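Fructuronate-tagaturonate epimerase UxaE from Cohnella laeviribosi in complex with 1 glycerol (Cohnella laeviribosi, PDB 6IL9) probably interconverts fructuronate and tagaturonate as a zinc-containing epimerase built on a TIM barrel. Local coordinates at residues H213-K221 against F232-V241; L172-C183 against A262-I272. One frame throughout, in Å; residues are numbered along the deposited sequence.

Overall arrangement
Contact 2 pairs two neighbouring strands, 178-182 and 267-271, of the eight-stranded parallel TIM barrel, and contact 1 lies within the long crossover that joins them. Helix 234-259 links the two: its first turns form one side of contact 1, while Phe250, Met251 and Ile259 further along it pack on the outer face of the strands in contact 2. The contacts do not touch; their centres are 30 Å apart and their nearest atoms about 10 Å. Only contact 2 adjoins the metal site, the side chain of Ser271 being about 4 Å from the zinc ion and that of Thr180 about 7 Å from the bound glycerol. The centre of contact 1 lies 35 Å from that of the chain.

Contact 1. Residues H213-K221 against F232-V241; sequences HYEAKYLDK and FDAATLMRDV
Phe232 N donates to Lys221 O over 3.1 Å, joining the ends of the hairpin of strands 221-225 and 228-232. Asp220, inside the type II turn from Tyr218 to Lys221, sends its N to Phe232 O at 2.6 Å in a bent, weak bond. The Phe232 ring offers a face to the edge of Tyr218, a T-shaped pair with centroids 5.1 Å apart and planes at 66°. Putting an alanine at Phe232 would probably leave the Tyr218 edge without its aromatic face and open a gap between the hairpin and the helix end. Helix, hairpin and returning helix lie in the insertion between barrel strands 178-182 and 267-271: the axes of 213-218 and 234-241 approach to 10.8 Å, with 134° between their N-to-C directions, and Leu237 packs between them. With Leu237 CG opposite the backbone N (chi1 -179°), the branch reaches the first helix: CD1 meets Tyr218 CB at 3.7 Å and CD2 lies beside Tyr214 O and Leu219 N. One turn on, Val241 CG2 sits over a face of the Tyr214 ring, 3.8 Å from its centroid, in a CH-pi contact; His213 CD2 lies over the opposite face. Where the second helix starts, Leu219 CD1 presses on Ala234 CA at 3.5 Å, and Asp233 is the N-cap, its OD1 taking Thr236 N at 3.0 Å and the threonine hydroxyl. Tyr218 OH bonds to Glu290 on helix 281-293.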
loop_
_atom_site.group_PDB
_atom_site.type_symbol
_atom_site.label_atom_id
_atom_site.label_comp_id
_atom_site.label_asym_id
_atom_site.label_seq_id
_atom_site.Cartn_x
_atom_site.Cartn_y
_atom_site.Cartn_z
ATOM N N HIS A 213 19.997 31.976 0.247
ATOM C CA HIS A 213 18.675 31.601 0.747
ATOM C C HIS A 213 18.790 30.632 1.917
ATOM O O HIS A 213 18.146 30.816 2.957
ATOM C CB HIS A 213 17.836 30.988 -0.376
ATOM C CG HIS A 213 16.621 30.245 0.106
ATOM N ND1 HIS A 213 15.452 30.884 0.464
ATOM C CD2 HIS A 213 16.395 28.919 0.283
ATOM C CE1 HIS A 213 14.558 29.984 0.842
ATOM N NE2 HIS A 213 15.106 28.786 0.745
ATOM N N TYR A 214 19.607 29.590 1.767
ATOM C CA TYR A 214 19.704 28.591 2.824
ATOM C C TYR A 214 20.443 29.140 4.034
ATOM O O TYR A 214 20.039 28.896 5.175
ATOM C CB TYR A 214 20.375 27.324 2.300
ATOM C CG TYR A 214 19.389 26.435 1.586
ATOM C CD1 TYR A 214 18.524 25.623 2.302
ATOM C CD2 TYR A 214 19.293 26.436 0.201
ATOM C CE1 TYR A 214 17.608 24.821 1.667
ATOM C CE2 TYR A 214 18.366 25.631 -0.448
ATOM C CZ TYR A 214 17.529 24.825 0.295
ATOM O OH TYR A 214 16.600 24.004 -0.318
ATOM N N GLU A 215 21.515 29.902 3.810
ATOM C CA GLU A 215 22.283 30.393 4.948
ATOM C C GLU A 215 21.489 31.418 5.749
ATOM O O GLU A 215 21.492 31.380 6.987
ATOM C CB GLU A 215 23.621 30.952 4.466
ATOM C CG GLU A 215 24.560 29.846 4.032
ATOM C CD GLU A 215 25.696 30.338 3.176
ATOM O OE1 GLU A 215 26.270 29.521 2.423
ATOM O OE2 GLU A 215 26.011 31.538 3.260
ATOM N N ALA A 216 20.764 32.313 5.069
ATOM C CA ALA A 216 19.975 33.317 5.779
ATOM C C ALA A 216 18.853 32.690 6.598
ATOM O O ALA A 216 18.404 33.275 7.592
ATOM C CB ALA A 216 19.393 34.328 4.795
ATOM N N LYS A 217 18.388 31.510 6.203
ATOM C CA LYS A 217 17.268 30.874 6.882
ATOM C C LYS A 217 17.698 29.892 7.969
ATOM O O LYS A 217 16.994 29.762 8.976
ATOM C CB LYS A 217 16.382 30.160 5.851
ATOM C CG LYS A 217 15.154 29.485 6.419
ATOM C CD LYS A 217 14.284 28.913 5.314
ATOM C CE LYS A 217 13.008 28.284 5.862
ATOM N NZ LYS A 217 12.157 27.763 4.749
ATOM N N TYR A 218 18.831 29.204 7.805
ATOM C CA TYR A 218 19.215 28.104 8.690
ATOM C C TYR A 218 20.555 28.270 9.392
ATOM O O TYR A 218 20.722 27.715 10.479
ATOM C CB TYR A 218 19.288 26.772 7.923
ATOM C CG TYR A 218 17.993 26.336 7.285
ATOM C CD1 TYR A 218 17.035 25.630 8.011
ATOM C CD2 TYR A 218 17.729 26.626 5.950
ATOM C CE1 TYR A 218 15.851 25.226 7.421
ATOM C CE2 TYR A 218 16.550 26.226 5.353
ATOM C CZ TYR A 218 15.614 25.526 6.092
ATOM O OH TYR A 218 14.434 25.133 5.494
ATOM N N LEU A 219 21.522 28.968 8.798
ATOM C CA LEU A 219 22.893 28.893 9.289
ATOM C C LEU A 219 23.001 29.396 10.727
ATOM O O LEU A 219 22.560 30.504 11.050
ATOM C CB LEU A 219 23.827 29.691 8.376
ATOM C CG LEU A 219 25.302 29.571 8.752
ATOM C CD1 LEU A 219 25.734 28.138 8.655
ATOM C CD2 LEU A 219 26.148 30.447 7.834
ATOM N N ASP A 220 23.579 28.560 11.591
ATOM C CA ASP A 220 23.813 28.896 12.999
ATOM C C ASP A 220 22.518 29.255 13.724
ATOM O O ASP A 220 22.531 29.976 14.724
ATOM C CB ASP A 220 24.837 30.029 13.132
ATOM C CG ASP A 220 26.190 29.643 12.579
ATOM O OD1 ASP A 220 26.552 28.450 12.681
ATOM O OD2 ASP A 220 26.896 30.521 12.034
ATOM N N LYS A 221 21.390 28.747 13.236
ATOM C CA LYS A 221 20.095 29.010 13.839
ATOM C C LYS A 221 19.614 27.770 14.581
ATOM O O LYS A 221 19.997 26.642 14.252
ATOM C CB LYS A 221 19.067 29.435 12.781
ATOM C CG LYS A 221 19.198 30.896 12.346
ATOM C CD LYS A 221 17.986 31.343 11.536
ATOM C CE LYS A 221 17.640 32.803 11.786
ATOM N NZ LYS A 221 18.823 33.688 11.601
ATOM N N PHE A 232 21.446 24.132 13.057
ATOM C CA PHE A 232 22.188 23.960 11.811
ATOM C C PHE A 232 23.485 24.745 11.902
ATOM O O PHE A 232 23.462 25.974 12.018
ATOM C CB PHE A 232 21.370 24.425 10.608
ATOM C CG PHE A 232 20.132 23.619 10.381
ATOM C CD1 PHE A 232 18.950 23.961 11.015
ATOM C CD2 PHE A 232 20.151 22.519 9.537
ATOM C CE1 PHE A 232 17.807 23.221 10.813
ATOM C CE2 PHE A 232 19.001 21.765 9.326
ATOM C CZ PHE A 232 17.830 22.124 9.965
ATOM N N ASP A 233 24.607 24.037 11.867
ATOM C CA ASP A 233 25.882 24.679 11.606
ATOM C C ASP A 233 26.188 24.549 10.115
ATOM O O ASP A 233 25.440 23.922 9.360
ATOM C CB ASP A 233 26.982 24.088 12.489
ATOM C CG ASP A 233 27.225 22.623 12.225
ATOM O OD1 ASP A 233 26.525 22.030 11.383
ATOM O OD2 ASP A 233 28.125 22.047 12.870
ATOM N N ALA A 234 27.301 25.142 9.676
ATOM C CA ALA A 234 27.593 25.164 8.247
ATOM C C ALA A 234 27.739 23.759 7.684
ATOM O O ALA A 234 27.201 23.455 6.613
ATOM C CB ALA A 234 28.853 25.989 7.982
ATOM N N ALA A 235 28.447 22.880 8.400
ATOM C CA ALA A 235 28.716 21.546 7.877
ATOM C C ALA A 235 27.431 20.746 7.679
ATOM O O ALA A 235 27.269 20.067 6.658
ATOM C CB ALA A 235 29.673 20.801 8.804
ATOM N N THR A 236 26.514 20.794 8.649
ATOM C CA THR A 236 25.261 20.058 8.494
ATOM C C THR A 236 24.376 20.693 7.423
ATOM O O THR A 236 23.788 19.982 6.598
ATOM C CB THR A 236 24.526 19.977 9.834
ATOM O OG1 THR A 236 24.319 21.297 10.349
ATOM C CG2 THR A 236 25.340 19.175 10.833
ATOM N N LEU A 237 24.293 22.026 7.407
ATOM C CA LEU A 237 23.488 22.722 6.402
ATOM C C LEU A 237 23.967 22.409 4.988
ATOM O O LEU A 237 23.162 22.079 4.109
ATOM C CB LEU A 237 23.515 24.230 6.657
ATOM C CG LEU A 237 22.690 25.105 5.700
ATOM C CD1 LEU A 237 21.245 24.637 5.661
ATOM C CD2 LEU A 237 22.752 26.584 6.049
ATOM N N MET A 238 25.281 22.494 4.749
ATOM C CA MET A 238 25.806 22.242 3.407
ATOM C C MET A 238 25.510 20.825 2.947
ATOM O O MET A 238 25.131 20.603 1.788
ATOM C CB MET A 238 27.315 22.487 3.371
ATOM C CG MET A 238 27.686 23.916 3.516
ATOM S SD MET A 238 29.428 24.289 3.123
ATOM C CE MET A 238 29.336 25.956 3.689
ATOM N N ARG A 239 25.716 19.842 3.823
ATOM C CA ARG A 239 25.410 18.480 3.425
ATOM C C ARG A 239 23.921 18.330 3.132
ATOM O O ARG A 239 23.542 17.736 2.118
ATOM C CB ARG A 239 25.866 17.502 4.503
ATOM C CG ARG A 239 25.902 16.074 4.024
ATOM C CD ARG A 239 26.279 15.121 5.151
ATOM N NE ARG A 239 27.652 15.319 5.614
ATOM C CZ ARG A 239 28.723 14.783 5.036
ATOM N NH1 ARG A 239 28.589 14.022 3.959
ATOM N NH2 ARG A 239 29.931 15.012 5.538
ATOM N N ASP A 240 23.064 18.880 3.998
ATOM C CA ASP A 240 21.619 18.782 3.787
ATOM C C ASP A 240 21.203 19.377 2.444
ATOM O O ASP A 240 20.387 18.790 1.726
ATOM C CB ASP A 240 20.865 19.482 4.915
ATOM C CG ASP A 240 20.723 18.620 6.154
ATOM O OD1 ASP A 240 20.928 17.392 6.058
ATOM O OD2 ASP A 240 20.396 19.185 7.218
ATOM N N VAL A 241 21.738 20.549 2.100
ATOM C CA VAL A 241 21.404 21.166 0.817
ATOM C C VAL A 241 21.831 20.262 -0.336
ATOM O O VAL A 241 21.071 20.025 -1.283
ATOM C CB VAL A 241 22.034 22.570 0.716
ATOM C CG1 VAL A 241 21.820 23.172 -0.685
ATOM C CG2 VAL A 241 21.459 23.491 1.781
#

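Contact 2. Residues L172-C183 against A262-I272; sequences LDLGFTMLTLDC and AGRAVDFEISI
Arg264 grips Phe176 O end-on, NH1 at 3.0 Å and NH2 at 2.8 Å, both from one face of the carbonyl plane. Arg264 CG sits between the backbone N and the carbonyl carbon (chi1 58°), and the extended chain carries the guanidinium across to the end of helix 165-173. Arg264 NH2 also donates to Leu172 O at 3.0 Å, on an in-plane lone pair; the same oxygen accepts from Gly175 N in the Schellman motif ending the helix. Six backbone bonds, from Thr177 O to Cys183 N, join the parallel barrel strands. On the outer face Phe268 CG, opposite its backbone N (chi1 -176°), lets the ring lie alongside Leu181, CE1 3.9 Å from Leu181 CB. On the inner face Glu269, extended beyond CG, runs beside Thr180: OE1 comes 3.5 Å from Thr180 CG2, while Met178 CE reaches OE2 at 3.5 Å. Lys366 pairs with OE1; Ser300 and Ser341 bond OE2. Water 1 donates to Asp182 OD1 at 2.7 Å and to Ser271 OG at 3.0 Å. Three inward polar groups hold zinc ligands: Asp182 OD2 bonds to His161, Ser271 OG to Asp273 and Glu269 OE1 to His343, consistent with a second shell orienting the metal site.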
loop_
_atom_site.group_PDB
_atom_site.type_symbol
_atom_site.label_atom_id
_atom_site.label_comp_id
_atom_site.label_asym_id
_atom_site.label_seq_id
_atom_site.Cartn_x
_atom_site.Cartn_y
_atom_site.Cartn_z
ATOM N N LEU A 172 -4.018 10.296 -11.552
ATOM C CA LEU A 172 -5.046 11.314 -11.359
ATOM C C LEU A 172 -6.233 11.074 -12.281
ATOM O O LEU A 172 -7.387 11.242 -11.870
ATOM C CB LEU A 172 -4.455 12.709 -11.579
ATOM C CG LEU A 172 -3.503 13.180 -10.477
ATOM C CD1 LEU A 172 -2.577 14.280 -10.976
ATOM C CD2 LEU A 172 -4.302 13.673 -9.293
ATOM N N ASP A 173 -5.962 10.669 -13.525
ATOM C CA ASP A 173 -7.028 10.416 -14.493
ATOM C C ASP A 173 -7.923 9.265 -14.067
ATOM O O ASP A 173 -9.113 9.250 -14.392
ATOM C CB ASP A 173 -6.431 10.103 -15.865
ATOM C CG ASP A 173 -5.755 11.294 -16.490
ATOM O OD1 ASP A 173 -6.122 12.429 -16.134
ATOM O OD2 ASP A 173 -4.864 11.097 -17.343
ATOM N N LEU A 174 -7.370 8.294 -13.350
ATOM C CA LEU A 174 -8.104 7.103 -12.953
ATOM C C LEU A 174 -8.810 7.249 -11.608
ATOM O O LEU A 174 -9.456 6.297 -11.157
ATOM C CB LEU A 174 -7.151 5.903 -12.928
ATOM C CG LEU A 174 -6.679 5.414 -14.299
ATOM C CD1 LEU A 174 -5.715 4.240 -14.163
ATOM C CD2 LEU A 174 -7.873 5.040 -15.172
ATOM N N GLY A 175 -8.724 8.412 -10.966
ATOM C CA GLY A 175 -9.489 8.662 -9.766
ATOM C C GLY A 175 -8.762 8.400 -8.467
ATOM O O GLY A 175 -9.411 8.355 -7.414
ATOM N N PHE A 176 -7.445 8.224 -8.498
ATOM C CA PHE A 176 -6.719 8.010 -7.253
ATOM C C PHE A 176 -6.783 9.262 -6.392
ATOM O O PHE A 176 -6.792 10.389 -6.900
ATOM C CB PHE A 176 -5.277 7.603 -7.536
ATOM C CG PHE A 176 -5.152 6.161 -7.930
ATOM C CD1 PHE A 176 -5.442 5.764 -9.222
ATOM C CD2 PHE A 176 -4.817 5.197 -6.996
ATOM C CE1 PHE A 176 -5.371 4.427 -9.596
ATOM C CE2 PHE A 176 -4.724 3.856 -7.356
ATOM C CZ PHE A 176 -5.017 3.464 -8.653
ATOM N N THR A 177 -6.878 9.051 -5.081
ATOM C CA THR A 177 -7.086 10.134 -4.130
ATOM C C THR A 177 -5.858 10.401 -3.284
ATOM O O THR A 177 -5.806 11.421 -2.587
ATOM C CB THR A 177 -8.280 9.818 -3.224
ATOM O OG1 THR A 177 -8.105 8.525 -2.624
ATOM C CG2 THR A 177 -9.555 9.820 -4.038
ATOM N N MET A 178 -4.878 9.515 -3.338
ATOM C CA MET A 178 -3.608 9.656 -2.654
ATOM C C MET A 178 -2.526 9.453 -3.697
ATOM O O MET A 178 -2.611 8.517 -4.495
ATOM C CB MET A 178 -3.500 8.627 -1.520
ATOM C CG MET A 178 -2.186 8.620 -0.771
ATOM S SD MET A 178 -2.260 7.610 0.743
ATOM C CE MET A 178 -0.545 7.778 1.240
ATOM N N LEU A 179 -1.544 10.346 -3.737
ATOM C CA LEU A 179 -0.446 10.238 -4.691
ATOM C C LEU A 179 0.866 10.218 -3.926
ATOM O O LEU A 179 1.191 11.180 -3.226
ATOM C CB LEU A 179 -0.466 11.394 -5.699
ATOM C CG LEU A 179 -1.457 11.301 -6.854
ATOM C CD1 LEU A 179 -0.991 12.157 -8.024
ATOM C CD2 LEU A 179 -1.641 9.873 -7.295
ATOM N N THR A 180 1.615 9.123 -4.053
ATOM C CA THR A 180 2.896 8.957 -3.380
ATOM C C THR A 180 4.018 9.280 -4.354
ATOM O O THR A 180 4.196 8.573 -5.348
ATOM C CB THR A 180 3.050 7.525 -2.862
ATOM O OG1 THR A 180 2.030 7.275 -1.884
ATOM C CG2 THR A 180 4.424 7.305 -2.241
ATOM N N LEU A 181 4.775 10.330 -4.066
ATOM C CA LEU A 181 5.883 10.752 -4.922
ATOM C C LEU A 181 7.181 10.163 -4.390
ATOM O O LEU A 181 7.693 10.592 -3.347
ATOM C CB LEU A 181 5.983 12.276 -5.001
ATOM C CG LEU A 181 7.023 12.763 -6.024
ATOM C CD1 LEU A 181 6.581 12.350 -7.413
ATOM C CD2 LEU A 181 7.193 14.280 -5.943
ATOM N N ASP A 182 7.720 9.194 -5.121
ATOM C CA ASP A 182 9.026 8.625 -4.831
ATOM C C ASP A 182 10.097 9.603 -5.293
ATOM O O ASP A 182 10.243 9.845 -6.498
ATOM C CB ASP A 182 9.144 7.275 -5.536
ATOM C CG ASP A 182 10.360 6.478 -5.105
ATOM O OD1 ASP A 182 11.369 7.083 -4.679
ATOM O OD2 ASP A 182 10.294 5.227 -5.195
ATOM N N CYS A 183 10.848 10.164 -4.338
ATOM C CA CYS A 183 11.909 11.126 -4.622
ATOM C C CYS A 183 13.297 10.524 -4.429
ATOM O O CYS A 183 14.280 11.261 -4.311
ATOM C CB CYS A 183 11.741 12.373 -3.752
ATOM S SG CYS A 183 10.156 13.194 -4.012
ATOM N N ALA A 262 -5.279 19.650 -9.620
ATOM C CA ALA A 262 -6.070 18.439 -9.840
ATOM C C ALA A 262 -7.570 18.702 -9.911
ATOM O O ALA A 262 -8.304 17.851 -10.430
ATOM C CB ALA A 262 -5.788 17.405 -8.745
ATOM N N GLY A 263 -8.053 19.824 -9.390
ATOM C CA GLY A 263 -9.479 20.097 -9.418
ATOM C C GLY A 263 -10.305 19.320 -8.418
ATOM O O GLY A 263 -11.539 19.407 -8.455
ATOM N N ARG A 264 -9.663 18.573 -7.526
ATOM C CA ARG A 264 -10.316 17.815 -6.470
ATOM C C ARG A 264 -9.272 17.598 -5.384
ATOM O O ARG A 264 -8.077 17.812 -5.605
ATOM C CB ARG A 264 -10.874 16.485 -6.990
ATOM C CG ARG A 264 -9.807 15.583 -7.612
ATOM C CD ARG A 264 -10.441 14.400 -8.364
ATOM N NE ARG A 264 -9.431 13.553 -8.995
ATOM C CZ ARG A 264 -8.765 12.595 -8.352
ATOM N NH1 ARG A 264 -9.009 12.381 -7.065
ATOM N NH2 ARG A 264 -7.860 11.856 -8.988
ATOM N N ALA A 265 -9.732 17.178 -4.210
ATOM C CA ALA A 265 -8.825 16.936 -3.093
ATOM C C ALA A 265 -7.930 15.728 -3.370
ATOM O O ALA A 265 -8.409 14.668 -3.791
ATOM C CB ALA A 265 -9.625 16.718 -1.809
ATOM N N VAL A 266 -6.630 15.886 -3.114
ATOM C CA VAL A 266 -5.646 14.826 -3.312
ATOM C C VAL A 266 -4.714 14.831 -2.111
ATOM O O VAL A 266 -4.212 15.888 -1.711
ATOM C CB VAL A 266 -4.838 15.013 -4.612
ATOM C CG1 VAL A 266 -3.654 14.055 -4.653
ATOM C CG2 VAL A 266 -5.725 14.809 -5.841
ATOM N N ASP A 267 -4.491 13.664 -1.529
ATOM C CA ASP A 267 -3.551 13.532 -0.422
ATOM C C ASP A 267 -2.183 13.231 -1.011
ATOM O O ASP A 267 -1.998 12.190 -1.646
ATOM C CB ASP A 267 -4.002 12.431 0.537
ATOM C CG ASP A 267 -5.263 12.797 1.297
ATOM O OD1 ASP A 267 -5.493 14.003 1.565
ATOM O OD2 ASP A 267 -6.023 11.872 1.629
ATOM N N PHE A 268 -1.237 14.143 -0.801
ATOM C CA PHE A 268 0.075 14.110 -1.439
ATOM C C PHE A 268 1.081 13.584 -0.428
ATOM O O PHE A 268 1.342 14.240 0.582
ATOM C CB PHE A 268 0.420 15.526 -1.905
ATOM C CG PHE A 268 1.714 15.655 -2.665
ATOM C CD1 PHE A 268 2.037 14.790 -3.696
ATOM C CD2 PHE A 268 2.582 16.710 -2.371
ATOM C CE1 PHE A 268 3.233 14.946 -4.411
ATOM C CE2 PHE A 268 3.776 16.879 -3.081
ATOM C CZ PHE A 268 4.099 15.993 -4.102
ATOM N N GLU A 269 1.633 12.390 -0.680
ATOM C CA GLU A 269 2.651 11.809 0.188
ATOM C C GLU A 269 4.014 11.975 -0.458
ATOM O O GLU A 269 4.177 11.692 -1.647
ATOM C CB GLU A 269 2.393 10.320 0.453
ATOM C CG GLU A 269 3.593 9.657 1.124
ATOM C CD GLU A 269 3.287 8.303 1.729
ATOM O OE1 GLU A 269 3.765 7.295 1.169
ATOM O OE2 GLU A 269 2.594 8.241 2.772
ATOM N N ILE A 270 4.986 12.444 0.314
ATOM C CA ILE A 270 6.359 12.554 -0.159
ATOM C C ILE A 270 7.135 11.375 0.408
ATOM O O ILE A 270 7.177 11.173 1.626
ATOM C CB ILE A 270 6.985 13.896 0.239
ATOM C CG1 ILE A 270 6.274 15.018 -0.522
ATOM C CG2 ILE A 270 8.476 13.885 -0.082
ATOM C CD1 ILE A 270 6.349 16.348 0.157
ATOM N N SER A 271 7.745 10.591 -0.473
ATOM C CA SER A 271 8.419 9.360 -0.078
ATOM C C SER A 271 9.909 9.502 -0.339
ATOM O O SER A 271 10.329 9.787 -1.468
ATOM C CB SER A 271 7.822 8.160 -0.816
ATOM O OG SER A 271 8.760 7.108 -0.967
ATOM N N ILE A 272 10.703 9.335 0.714
ATOM C CA ILE A 272 12.151 9.262 0.582
ATOM C C ILE A 272 12.633 8.079 1.414
ATOM O O ILE A 272 13.731 8.110 1.978
ATOM C CB ILE A 272 12.825 10.582 1.008
ATOM C CG1 ILE A 272 12.373 11.001 2.409
ATOM C CG2 ILE A 272 12.520 11.696 0.005
ATOM C CD1 ILE A 272 12.967 12.288 2.877
HETATM O O HOH W 1 11.557 6.744 -2.024
#